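Local coordinates for carbohydrate kinase, pfkB family (Enterococcus faecalis, PDB 3KTN), which is a pfkB-family carbohydrate kinase that probably phosphorylates 2-keto-3-deoxygluconate and binds a magnesium ion, at residues M31-T36 and D85-F90; T101-Q106 and D274-G279; T242-Q247 and S265-L270; N250-Y255 and N306-H311. All coordinates share one frame; numbering follows the deposited sequence.

Contact 1. Residues M31-T36 and D85-F90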
loop_
_atom_site.group_PDB
_atom_site.type_symbol
_atom_site.label_atom_id
_atom_site.label_comp_id
_atom_site.label_asym_id
_atom_site.label_seq_id
_atom_site.Cartn_x
_atom_site.Cartn_y
_atom_site.Cartn_z
HETATM N N MSE A 31 -2.137 -11.618 -3.553
HETATM C CA MSE A 31 -2.525 -12.929 -4.059
HETATM C C MSE A 31 -1.367 -13.540 -4.831
HETATM O O MSE A 31 -0.609 -12.834 -5.484
HETATM C CB MSE A 31 -3.728 -12.805 -4.999
HETATM C CG MSE A 31 -4.081 -14.104 -5.724
HETATM SE SE MSE A 31 -5.388 -13.857 -7.162
HETATM C CE MSE A 31 -4.171 -13.511 -8.624
ATOM N N ASN A 32 -1.221 -14.854 -4.752
ATOM C CA ASN A 32 -0.171 -15.519 -5.503
ATOM C C ASN A 32 -0.671 -16.864 -6.003
ATOM O O ASN A 32 -1.633 -17.416 -5.465
ATOM C CB ASN A 32 1.086 -15.713 -4.643
ATOM C CG ASN A 32 1.694 -14.391 -4.200
ATOM O OD1 ASN A 32 1.356 -13.860 -3.140
ATOM N ND2 ASN A 32 2.568 -13.836 -5.031
ATOM N N PHE A 33 -0.025 -17.370 -7.047
ATOM C CA PHE A 33 -0.373 -18.670 -7.608
ATOM C C PHE A 33 0.627 -19.640 -7.019
ATOM O O PHE A 33 1.826 -19.523 -7.247
ATOM C CB PHE A 33 -0.273 -18.640 -9.133
ATOM C CG PHE A 33 -1.374 -17.859 -9.786
ATOM C CD1 PHE A 33 -2.593 -18.461 -10.075
ATOM C CD2 PHE A 33 -1.213 -16.505 -10.064
ATOM C CE1 PHE A 33 -3.639 -17.722 -10.634
ATOM C CE2 PHE A 33 -2.251 -15.757 -10.621
ATOM C CZ PHE A 33 -3.465 -16.367 -10.907
ATOM N N VAL A 34 0.122 -20.579 -6.228
ATOM C CA VAL A 34 0.961 -21.561 -5.578
ATOM C C VAL A 34 0.365 -22.958 -5.776
ATOM O O VAL A 34 -0.604 -23.138 -6.525
ATOM C CB VAL A 34 1.083 -21.244 -4.053
ATOM C CG1 VAL A 34 1.685 -19.848 -3.854
ATOM C CG2 VAL A 34 -0.291 -21.301 -3.396
ATOM N N GLY A 35 0.958 -23.931 -5.093
ATOM C CA GLY A 35 0.531 -25.313 -5.172
ATOM C C GLY A 35 1.781 -26.166 -5.065
ATOM O O GLY A 35 2.870 -25.690 -5.392
ATOM N N THR A 36 1.644 -27.406 -4.596
ATOM C CA THR A 36 2.796 -28.303 -4.465
ATOM C C THR A 36 3.627 -28.356 -5.745
ATOM O O THR A 36 4.839 -28.165 -5.704
ATOM C CB THR A 36 2.353 -29.741 -4.098
ATOM O OG1 THR A 36 1.931 -29.765 -2.732
ATOM C CG2 THR A 36 3.503 -30.741 -4.281
ATOM N N ASP A 85 -13.653 -23.346 -15.173
ATOM C CA ASP A 85 -13.810 -21.910 -14.984
ATOM C C ASP A 85 -13.255 -21.445 -13.643
ATOM O O ASP A 85 -12.926 -20.273 -13.465
ATOM C CB ASP A 85 -15.295 -21.555 -15.026
ATOM C CG ASP A 85 -15.968 -22.025 -16.291
ATOM O OD1 ASP A 85 -15.716 -21.423 -17.358
ATOM O OD2 ASP A 85 -16.746 -23.000 -16.217
ATOM N N HIS A 86 -13.142 -22.380 -12.712
ATOM C CA HIS A 86 -12.713 -22.092 -11.357
ATOM C C HIS A 86 -11.288 -22.525 -11.008
ATOM O O HIS A 86 -10.732 -23.449 -11.604
ATOM C CB HIS A 86 -13.721 -22.774 -10.421
ATOM C CG HIS A 86 -13.470 -22.555 -8.961
ATOM N ND1 HIS A 86 -13.793 -21.379 -8.318
ATOM C CD2 HIS A 86 -12.994 -23.389 -8.006
ATOM C CE1 HIS A 86 -13.533 -21.499 -7.029
ATOM N NE2 HIS A 86 -13.048 -22.709 -6.813
ATOM N N ILE A 87 -10.693 -21.830 -10.043
ATOM C CA ILE A 87 -9.363 -22.179 -9.561
ATOM C C ILE A 87 -9.484 -22.318 -8.044
ATOM O O ILE A 87 -10.146 -21.504 -7.393
ATOM C CB ILE A 87 -8.309 -21.099 -9.900
ATOM C CG1 ILE A 87 -8.176 -20.955 -11.417
ATOM C CG2 ILE A 87 -6.956 -21.493 -9.309
ATOM C CD1 ILE A 87 -7.098 -19.965 -11.857
ATOM N N GLY A 88 -8.876 -23.361 -7.487
ATOM C CA GLY A 88 -8.940 -23.562 -6.047
ATOM C C GLY A 88 -8.201 -22.436 -5.345
ATOM O O GLY A 88 -7.340 -21.798 -5.946
ATOM N N SER A 89 -8.522 -22.184 -4.082
ATOM C CA SER A 89 -7.850 -21.110 -3.359
ATOM C C SER A 89 -7.922 -21.271 -1.854
ATOM O O SER A 89 -8.692 -22.083 -1.336
ATOM C CB SER A 89 -8.477 -19.763 -3.719
ATOM O OG SER A 89 -9.795 -19.669 -3.188
ATOM N N PHE A 90 -7.113 -20.477 -1.163
ATOM C CA PHE A 90 -7.112 -20.466 0.291
ATOM C C PHE A 90 -6.578 -19.134 0.809
ATOM O O PHE A 90 -5.846 -18.424 0.115
ATOM C CB PHE A 90 -6.292 -21.641 0.849
ATOM C CG PHE A 90 -4.806 -21.542 0.614
ATOM C CD1 PHE A 90 -3.971 -20.972 1.577
ATOM C CD2 PHE A 90 -4.229 -22.091 -0.529
ATOM C CE1 PHE A 90 -2.590 -20.958 1.409
ATOM C CE2 PHE A 90 -2.850 -22.082 -0.707
ATOM C CZ PHE A 90 -2.029 -21.516 0.267
#
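Val34 and Phe90 make the tighter half of this contact, within the small sheet that corresponds to the lid of ribokinase-like kinases. Strands 28-34 and 88-93 are not neighbours there. Strand 12-16 runs between them, so the two segments meet through side chains alone. The Val34 and Phe90 side chains cross at about a right angle. CG2 of Val34 comes to 3.8 Å from CE2 of Phe90 and to 4.1 Å from CZ of Phe90, approaching the ring obliquely. A chi1 of 69° sets CG of Phe90 between its backbone N and carbonyl carbon, and the ring swings over to Val34. The looser half lies on the other face of the sheet, where Phe33 and Ile87 meet with a single pair of atoms. This end is buried as well: Leu13 touches both residues, and helix 61-72 backs them through Leu62, Ala65 and Ala69. Toward Asp85 the second segment comes out to solvent. Beside Ile87, the backbone O accepts a hydrogen bond from Gln106 NE2 of the second subunit. In the looser half, CD1 of Ile87 sits at the edge of the Phe33 ring, near its plane, 4.3 Å from CE1.

Contact 2. Residues T101-Q106 and D274-G279. With SO4 (sulfate ion), chain B.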
loop_
_atom_site.group_PDB
_atom_site.type_symbol
_atom_site.label_atom_id
_atom_site.label_comp_id
_atom_site.label_asym_id
_atom_site.label_seq_id
_atom_site.Cartn_x
_atom_site.Cartn_y
_atom_site.Cartn_z
ATOM N N THR A 101 -0.634 -19.656 12.543
ATOM C CA THR A 101 -0.978 -19.175 11.219
ATOM C C THR A 101 -2.297 -19.882 10.910
ATOM O O THR A 101 -2.460 -21.064 11.242
ATOM C CB THR A 101 0.125 -19.582 10.210
ATOM O OG1 THR A 101 1.279 -18.756 10.427
ATOM C CG2 THR A 101 -0.354 -19.426 8.760
ATOM N N GLN A 102 -3.242 -19.166 10.304
ATOM C CA GLN A 102 -4.548 -19.749 9.994
ATOM C C GLN A 102 -4.794 -19.859 8.490
ATOM O O GLN A 102 -4.815 -18.856 7.776
ATOM C CB GLN A 102 -5.669 -18.899 10.618
ATOM C CG GLN A 102 -5.568 -18.660 12.136
ATOM C CD GLN A 102 -6.161 -19.784 12.978
ATOM O OE1 GLN A 102 -6.929 -20.613 12.484
ATOM N NE2 GLN A 102 -5.825 -19.801 14.264
ATOM N N VAL A 103 -4.994 -21.080 8.016
ATOM C CA VAL A 103 -5.261 -21.314 6.606
ATOM C C VAL A 103 -6.730 -21.687 6.454
ATOM O O VAL A 103 -7.227 -22.572 7.147
ATOM C CB VAL A 103 -4.374 -22.447 6.052
ATOM C CG1 VAL A 103 -4.836 -22.851 4.653
ATOM C CG2 VAL A 103 -2.925 -21.975 5.991
ATOM N N THR A 104 -7.431 -20.994 5.563
ATOM C CA THR A 104 -8.846 -21.272 5.320
ATOM C C THR A 104 -9.040 -21.562 3.831
ATOM O O THR A 104 -8.867 -20.676 2.992
ATOM C CB THR A 104 -9.722 -20.077 5.713
ATOM O OG1 THR A 104 -9.435 -19.698 7.064
ATOM C CG2 THR A 104 -11.193 -20.436 5.594
ATOM N N TYR A 105 -9.400 -22.803 3.513
ATOM C CA TYR A 105 -9.606 -23.233 2.129
ATOM C C TYR A 105 -10.972 -22.868 1.576
ATOM O O TYR A 105 -11.953 -22.790 2.313
ATOM C CB TYR A 105 -9.457 -24.755 2.013
ATOM C CG TYR A 105 -8.066 -25.271 2.255
ATOM C CD1 TYR A 105 -7.098 -25.233 1.250
ATOM C CD2 TYR A 105 -7.707 -25.783 3.495
ATOM C CE1 TYR A 105 -5.803 -25.698 1.484
ATOM C CE2 TYR A 105 -6.423 -26.244 3.737
ATOM C CZ TYR A 105 -5.477 -26.197 2.732
ATOM O OH TYR A 105 -4.197 -26.623 3.004
ATOM N N GLN A 106 -11.021 -22.645 0.269
ATOM C CA GLN A 106 -12.270 -22.352 -0.427
ATOM C C GLN A 106 -12.494 -23.595 -1.294
ATOM O O GLN A 106 -11.747 -24.561 -1.163
ATOM C CB GLN A 106 -12.119 -21.106 -1.294
ATOM C CG GLN A 106 -12.234 -19.805 -0.517
ATOM C CD GLN A 106 -13.664 -19.298 -0.436
ATOM O OE1 GLN A 106 -14.458 -19.758 0.393
ATOM N NE2 GLN A 106 -14.005 -18.343 -1.314
ATOM N N ASP A 274 7.225 -17.952 7.597
ATOM C CA ASP A 274 6.120 -18.527 6.817
ATOM C C ASP A 274 6.525 -19.951 6.432
ATOM O O ASP A 274 7.420 -20.138 5.607
ATOM C CB ASP A 274 5.898 -17.690 5.547
ATOM C CG ASP A 274 4.646 -18.096 4.773
ATOM O OD1 ASP A 274 4.212 -19.259 4.869
ATOM O OD2 ASP A 274 4.097 -17.244 4.041
ATOM N N ARG A 275 5.865 -20.954 7.007
ATOM C CA ARG A 275 6.215 -22.337 6.700
ATOM C C ARG A 275 5.371 -22.985 5.619
ATOM O O ARG A 275 5.651 -24.105 5.202
ATOM C CB ARG A 275 6.132 -23.195 7.960
ATOM C CG ARG A 275 4.819 -23.070 8.687
ATOM C CD ARG A 275 4.710 -24.099 9.794
ATOM N NE ARG A 275 4.469 -25.420 9.238
ATOM C CZ ARG A 275 4.310 -26.519 9.960
ATOM N NH1 ARG A 275 4.370 -26.462 11.284
ATOM N NH2 ARG A 275 4.088 -27.675 9.356
ATOM N N ILE A 276 4.338 -22.295 5.159
ATOM C CA ILE A 276 3.474 -22.881 4.143
ATOM C C ILE A 276 4.249 -23.255 2.885
ATOM O O ILE A 276 4.901 -22.411 2.276
ATOM C CB ILE A 276 2.327 -21.926 3.780
ATOM C CG1 ILE A 276 1.581 -21.534 5.054
ATOM C CG2 ILE A 276 1.361 -22.610 2.802
ATOM C CD1 ILE A 276 0.465 -20.579 4.827
ATOM N N GLY A 277 4.185 -24.532 2.515
ATOM C CA GLY A 277 4.879 -25.000 1.327
ATOM C C GLY A 277 6.368 -25.260 1.498
ATOM O O GLY A 277 7.016 -25.740 0.570
ATOM N N ALA A 278 6.915 -24.954 2.670
ATOM C CA ALA A 278 8.343 -25.153 2.911
ATOM C C ALA A 278 8.759 -26.598 2.688
ATOM O O ALA A 278 9.924 -26.877 2.396
ATOM C CB ALA A 278 8.712 -24.717 4.325
ATOM N N GLY A 279 7.810 -27.515 2.829
ATOM C CA GLY A 279 8.115 -28.914 2.609
ATOM C C GLY A 279 8.503 -29.151 1.164
ATOM O O GLY A 279 9.269 -30.069 0.862
HETATM S S SO4 B . -2.558 -29.146 0.888
HETATM O O1 SO4 B . -2.909 -30.127 1.932
HETATM O O2 SO4 B . -1.149 -28.752 1.038
HETATM O O3 SO4 B . -2.760 -29.745 -0.443
HETATM O O4 SO4 B . -3.439 -27.975 1.028
HETATM O O HOH W 1 3.851 -20.030 8.948
#
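Val103, which meets Ile276 across the contact, also lays its CG1 on one face of the Tyr105 ring, 3.8 Å above the plane and offset toward the rim. A sulfate, probably from the crystallisation liquor, lies obliquely to the same ring. Its O4 takes a weak hydrogen bond from Tyr105 OH, which has another weak one with Arg338 NE of the fourth subunit. Arg108 and Arg171 hold the same ion. The contact joins strand 101-105 of the lid sheet to the loop leading into helix 278-291. The run Gly277, Ala278, Gly279 matches the glycine-rich motif of pfkB kinases, which in relatives forms an anion hole at the helix start. Asp274 and Ile276 belong to the magnesium site. The apolar meeting rests on one methyl: CD1 of Ile276 is 3.8 Å from Val103 CG2 and 4.2 Å from Thr101 CG2. Ile276 is extended, with chi2 at 179°, and this carries CD1 out to the strand. A water links the segments too, 3.2 Å from Thr101 OG1 and accepting from Arg275 N; Thr101 OG1 also bonds to Gly95 N. The sheet runs on into the fourth subunit, whose Leu336 packs on Thr101, Val103 and Ile276. A type II turn from Arg275 to Ala278 shapes the loop. Overlapping its start is an Asx turn: Ile276 N donates to Asp274 OD1 at 3.1 Å, with an N-H...O angle of 140°.

Contact 3. Residues T242-Q247 and S265-L270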
loop_
_atom_site.group_PDB
_atom_site.type_symbol
_atom_site.label_atom_id
_atom_site.label_comp_id
_atom_site.label_asym_id
_atom_site.label_seq_id
_atom_site.Cartn_x
_atom_site.Cartn_y
_atom_site.Cartn_z
ATOM N N THR A 242 12.156 -33.661 9.966
ATOM C CA THR A 242 11.606 -33.775 11.294
ATOM C C THR A 242 11.845 -32.466 12.031
ATOM O O THR A 242 12.958 -31.936 12.042
ATOM C CB THR A 242 12.241 -34.968 12.059
ATOM O OG1 THR A 242 11.954 -34.854 13.458
ATOM C CG2 THR A 242 13.741 -35.008 11.847
ATOM N N ARG A 243 10.775 -31.930 12.608
ATOM C CA ARG A 243 10.837 -30.688 13.366
ATOM C C ARG A 243 10.959 -31.033 14.839
ATOM O O ARG A 243 10.291 -31.941 15.332
ATOM C CB ARG A 243 9.571 -29.861 13.139
ATOM C CG ARG A 243 9.404 -29.373 11.715
ATOM C CD ARG A 243 7.979 -28.916 11.449
ATOM N NE ARG A 243 7.767 -28.629 10.033
ATOM C CZ ARG A 243 8.206 -27.536 9.416
ATOM N NH1 ARG A 243 8.882 -26.618 10.095
ATOM N NH2 ARG A 243 7.982 -27.369 8.116
ATOM N N SER A 244 11.823 -30.311 15.539
ATOM C CA SER A 244 12.027 -30.539 16.960
ATOM C C SER A 244 12.188 -29.195 17.647
ATOM O O SER A 244 12.359 -28.169 16.987
ATOM C CB SER A 244 13.276 -31.398 17.192
ATOM O OG SER A 244 14.440 -30.783 16.659
ATOM N N HIS A 245 12.126 -29.194 18.972
ATOM C CA HIS A 245 12.277 -27.955 19.712
ATOM C C HIS A 245 12.883 -28.165 21.086
ATOM O O HIS A 245 12.374 -28.940 21.893
ATOM C CB HIS A 245 10.926 -27.244 19.860
ATOM C CG HIS A 245 9.951 -27.966 20.738
ATOM N ND1 HIS A 245 9.367 -29.162 20.377
ATOM C CD2 HIS A 245 9.470 -27.670 21.968
ATOM C CE1 HIS A 245 8.569 -29.570 21.347
ATOM N NE2 HIS A 245 8.613 -28.682 22.325
ATOM N N SER A 246 13.993 -27.485 21.334
ATOM C CA SER A 246 14.646 -27.544 22.629
ATOM C C SER A 246 14.054 -26.334 23.329
ATOM O O SER A 246 13.189 -25.664 22.761
ATOM C CB SER A 246 16.160 -27.391 22.481
ATOM O OG SER A 246 16.719 -28.495 21.786
ATOM N N GLN A 247 14.486 -26.039 24.546
ATOM C CA GLN A 247 13.933 -24.878 25.225
ATOM C C GLN A 247 14.407 -23.624 24.498
ATOM O O GLN A 247 15.611 -23.419 24.323
ATOM C CB GLN A 247 14.374 -24.837 26.691
ATOM C CG GLN A 247 13.592 -23.827 27.528
ATOM C CD GLN A 247 13.990 -23.836 28.992
ATOM O OE1 GLN A 247 13.976 -24.881 29.646
ATOM N NE2 GLN A 247 14.341 -22.665 29.517
ATOM N N SER A 265 20.693 -35.220 8.505
ATOM C CA SER A 265 21.467 -33.989 8.619
ATOM C C SER A 265 21.469 -33.580 10.085
ATOM O O SER A 265 20.672 -34.085 10.875
ATOM C CB SER A 265 20.830 -32.872 7.790
ATOM O OG SER A 265 19.725 -32.310 8.475
ATOM N N GLU A 266 22.366 -32.675 10.456
ATOM C CA GLU A 266 22.407 -32.208 11.836
ATOM C C GLU A 266 21.262 -31.213 12.008
ATOM O O GLU A 266 20.862 -30.571 11.040
ATOM C CB GLU A 266 23.748 -31.530 12.128
ATOM C CG GLU A 266 24.128 -30.445 11.132
ATOM C CD GLU A 266 25.414 -29.726 11.514
ATOM O OE1 GLU A 266 26.450 -30.411 11.684
ATOM O OE2 GLU A 266 25.390 -28.479 11.643
ATOM N N LYS A 267 20.727 -31.104 13.223
ATOM C CA LYS A 267 19.634 -30.171 13.497
ATOM C C LYS A 267 20.033 -28.755 13.095
ATOM O O LYS A 267 21.117 -28.288 13.438
ATOM C CB LYS A 267 19.275 -30.148 14.985
ATOM C CG LYS A 267 18.687 -31.424 15.544
ATOM C CD LYS A 267 18.147 -31.187 16.956
ATOM C CE LYS A 267 19.199 -30.558 17.881
ATOM N NZ LYS A 267 18.646 -30.231 19.235
ATOM N N ARG A 268 19.150 -28.073 12.379
ATOM C CA ARG A 268 19.415 -26.705 11.942
ATOM C C ARG A 268 18.442 -25.774 12.652
ATOM O O ARG A 268 17.223 -25.991 12.611
ATOM C CB ARG A 268 19.195 -26.572 10.434
ATOM C CG ARG A 268 19.928 -27.581 9.574
ATOM C CD ARG A 268 21.348 -27.152 9.313
ATOM N NE ARG A 268 21.399 -25.762 8.881
ATOM C CZ ARG A 268 22.478 -25.178 8.368
ATOM N NH1 ARG A 268 23.600 -25.870 8.214
ATOM N NH2 ARG A 268 22.440 -23.895 8.028
ATOM N N PRO A 269 18.957 -24.736 13.331
ATOM C CA PRO A 269 18.045 -23.813 14.018
ATOM C C PRO A 269 17.034 -23.327 12.968
ATOM O O PRO A 269 17.414 -23.023 11.837
ATOM C CB PRO A 269 18.973 -22.695 14.493
ATOM C CG PRO A 269 20.280 -23.414 14.713
ATOM C CD PRO A 269 20.362 -24.329 13.510
ATOM N N LEU A 270 15.759 -23.270 13.336
ATOM C CA LEU A 270 14.709 -22.857 12.411
ATOM C C LEU A 270 13.959 -21.611 12.881
ATOM O O LEU A 270 13.477 -21.558 14.015
ATOM C CB LEU A 270 13.713 -24.006 12.228
ATOM C CG LEU A 270 12.494 -23.801 11.321
ATOM C CD1 LEU A 270 12.928 -23.750 9.876
ATOM C CD2 LEU A 270 11.515 -24.951 11.531
HETATM O O HOH W 2 16.074 -30.854 19.144
#
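Arg243 and Leu270 cross obliquely, with the methyl CD2 of Leu270 at the edge of the guanidinium group, near its plane. The gap from Arg243 NH1 to Leu270 CD2 is 3.4 Å. The arginine chain is extended from CG to NE, which brings the flat group beside the leucine. NH1 is also hydrogen-bonded to His311 NE2. In Leu270, chi1 of 179° sets CG anti to the backbone N, and chi2 of 71° then turns CD2 to NH1. The two segments lie on strands 237-245 and 262-269 of the large sheet of the ribokinase-like fold. Strand 250-257 separates them, antiparallel to both, and their touching parts run 94° apart. On the solvent side, Lys267 reaches over that middle strand and makes a cation-pi contact with Tyr251. CD of Lys267 lies 3.7 Å from Ser244 OG. Beyond it, the bend at chi3 (-53°) turns CE and the ammonium group toward a water and Ser246. The water bridges to the same Ser244, accepting from Lys267 NZ at 2.6 Å and lying 3.0 Å from Ser244 OG. Ser246 stands next to this bridge, its OG 3.6 Å from Lys267 NZ.

Contact 4. Residues N250-Y255 and N306-H311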
loop_
_atom_site.group_PDB
_atom_site.type_symbol
_atom_site.label_atom_id
_atom_site.label_comp_id
_atom_site.label_asym_id
_atom_site.label_seq_id
_atom_site.Cartn_x
_atom_site.Cartn_y
_atom_site.Cartn_z
ATOM N N ASN A 250 13.748 -23.793 17.906
ATOM C CA ASN A 250 13.093 -24.779 17.052
ATOM C C ASN A 250 14.142 -25.243 16.049
ATOM O O ASN A 250 15.023 -24.476 15.664
ATOM C CB ASN A 250 11.906 -24.168 16.313
ATOM C CG ASN A 250 10.732 -23.891 17.229
ATOM O OD1 ASN A 250 10.235 -24.791 17.906
ATOM N ND2 ASN A 250 10.276 -22.643 17.249
ATOM N N TYR A 251 14.049 -26.496 15.622
ATOM C CA TYR A 251 15.027 -27.034 14.687
ATOM C C TYR A 251 14.397 -27.821 13.558
ATOM O O TYR A 251 13.297 -28.349 13.684
ATOM C CB TYR A 251 16.001 -27.953 15.421
ATOM C CG TYR A 251 16.770 -27.281 16.525
ATOM C CD1 TYR A 251 18.032 -26.742 16.290
ATOM C CD2 TYR A 251 16.237 -27.186 17.811
ATOM C CE1 TYR A 251 18.751 -26.124 17.310
ATOM C CE2 TYR A 251 16.943 -26.570 18.840
ATOM C CZ TYR A 251 18.199 -26.043 18.583
ATOM O OH TYR A 251 18.909 -25.437 19.593
ATOM N N LEU A 252 15.118 -27.900 12.451
ATOM C CA LEU A 252 14.663 -28.660 11.312
ATOM C C LEU A 252 15.771 -29.646 10.985
ATOM O O LEU A 252 16.951 -29.298 11.009
ATOM C CB LEU A 252 14.412 -27.757 10.106
ATOM C CG LEU A 252 13.763 -28.508 8.937
ATOM C CD1 LEU A 252 12.332 -28.884 9.335
ATOM C CD2 LEU A 252 13.767 -27.652 7.669
ATOM N N SER A 253 15.391 -30.879 10.684
ATOM C CA SER A 253 16.367 -31.899 10.347
ATOM C C SER A 253 15.841 -32.729 9.190
ATOM O O SER A 253 14.684 -33.145 9.189
ATOM C CB SER A 253 16.629 -32.798 11.558
ATOM O OG SER A 253 17.742 -33.634 11.314
ATOM N N GLY A 254 16.686 -32.962 8.198
ATOM C CA GLY A 254 16.251 -33.748 7.062
ATOM C C GLY A 254 16.859 -35.137 7.058
ATOM O O GLY A 254 17.963 -35.344 7.565
ATOM N N TYR A 255 16.130 -36.098 6.501
ATOM C CA TYR A 255 16.627 -37.466 6.411
ATOM C C TYR A 255 16.393 -37.999 5.010
ATOM O O TYR A 255 15.428 -37.620 4.339
ATOM C CB TYR A 255 15.945 -38.369 7.444
ATOM C CG TYR A 255 14.441 -38.317 7.406
ATOM C CD1 TYR A 255 13.727 -38.925 6.373
ATOM C CD2 TYR A 255 13.726 -37.623 8.387
ATOM C CE1 TYR A 255 12.345 -38.839 6.311
ATOM C CE2 TYR A 255 12.344 -37.532 8.334
ATOM C CZ TYR A 255 11.662 -38.143 7.291
ATOM O OH TYR A 255 10.296 -38.053 7.228
ATOM N N ASN A 306 17.963 -25.609 2.440
ATOM C CA ASN A 306 16.982 -25.013 1.547
ATOM C C ASN A 306 15.636 -24.937 2.263
ATOM O O ASN A 306 14.909 -23.954 2.137
ATOM C CB ASN A 306 16.841 -25.841 0.267
ATOM C CG ASN A 306 16.205 -25.049 -0.863
ATOM O OD1 ASN A 306 16.572 -23.900 -1.098
ATOM N ND2 ASN A 306 15.260 -25.659 -1.570
ATOM N N GLY A 307 15.319 -25.984 3.020
ATOM C CA GLY A 307 14.072 -26.024 3.765
ATOM C C GLY A 307 14.001 -24.936 4.820
ATOM O O GLY A 307 12.945 -24.332 5.026
ATOM N N VAL A 308 15.117 -24.688 5.498
ATOM C CA VAL A 308 15.178 -23.648 6.525
ATOM C C VAL A 308 15.001 -22.282 5.859
ATOM O O VAL A 308 14.309 -21.408 6.388
ATOM C CB VAL A 308 16.537 -23.670 7.270
ATOM C CG1 VAL A 308 16.624 -22.498 8.259
ATOM C CG2 VAL A 308 16.694 -24.993 8.016
ATOM N N LEU A 309 15.634 -22.113 4.698
ATOM C CA LEU A 309 15.548 -20.867 3.942
ATOM C C LEU A 309 14.117 -20.556 3.518
ATOM O O LEU A 309 13.700 -19.406 3.551
ATOM C CB LEU A 309 16.434 -20.936 2.696
ATOM C CG LEU A 309 17.942 -20.769 2.902
ATOM C CD1 LEU A 309 18.665 -21.139 1.620
ATOM C CD2 LEU A 309 18.257 -19.328 3.304
ATOM N N ALA A 310 13.369 -21.585 3.127
ATOM C CA ALA A 310 11.989 -21.401 2.693
ATOM C C ALA A 310 11.126 -20.816 3.803
ATOM O O ALA A 310 10.150 -20.110 3.526
ATOM C CB ALA A 310 11.397 -22.722 2.218
ATOM N N HIS A 311 11.479 -21.109 5.054
ATOM C CA HIS A 311 10.725 -20.585 6.194
ATOM C C HIS A 311 10.966 -19.088 6.405
ATOM O O HIS A 311 10.202 -18.430 7.104
ATOM C CB HIS A 311 11.090 -21.328 7.488
ATOM C CG HIS A 311 10.570 -22.732 7.556
ATOM N ND1 HIS A 311 11.053 -23.750 6.759
ATOM C CD2 HIS A 311 9.618 -23.294 8.341
ATOM C CE1 HIS A 311 10.424 -24.873 7.052
ATOM N NE2 HIS A 311 9.548 -24.625 8.009
#
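Leu252 points from strand 250-257 toward helix 296-310, and its atoms meet the helix in turn. The CB is 4.1 Å from Val308 CG2. From there CG lies anti to the backbone N, chi1 -173°, and the side chain projects over residues 307-308. CD2 makes most of the contacts. It touches the helix backbone at Gly307 C and at Val308 N, each 3.9 Å away. The absence of a side chain on Gly307 lets the methyl come this near. CD2 also keeps Val308 CG2 at 4.0 Å, so the valine methyl flanks the leucine along its length. The last neighbour is His311: Leu252 CD2 is 4.4 Å from His311 CE1 and approaches the ring obliquely. The ring is tied back to Gly307: His311 ND1 donates to Gly307 O at 2.6 Å with an N-H...O angle of 151°. The oxygen lies in the ring plane, and the donor is tilted 29° from the carbonyl plane. This bond, with that of NE2 to Arg243 NH1, helps fix the ring's rotation. The magnesium ion is about 6 Å from the His311 side chain. The whole is a helix packed on the central sheet, as in the alpha/beta/alpha layering of the ribokinase fold.

In the fold
From the N terminus, contact 1 closes the first loop, joining strands 28-34 and 88-93 of the small sheet before contact 2 opens. Contact 2 starts on the next strand, 101-105, and closes a much longer loop at 274-279, tying the small sheet to the start of helix 278-291. Contact 3 lies wholly within that loop, between two strands of the large sheet. Contact 4 opens on strand 250-257, between the segments of contact 3, and closes on 306-311, so it crosses contacts 2 and 3. Contacts 3 and 4 share the edge region of the large sheet. His311 meets the 274-279 loop, joining contact 4 to contact 2.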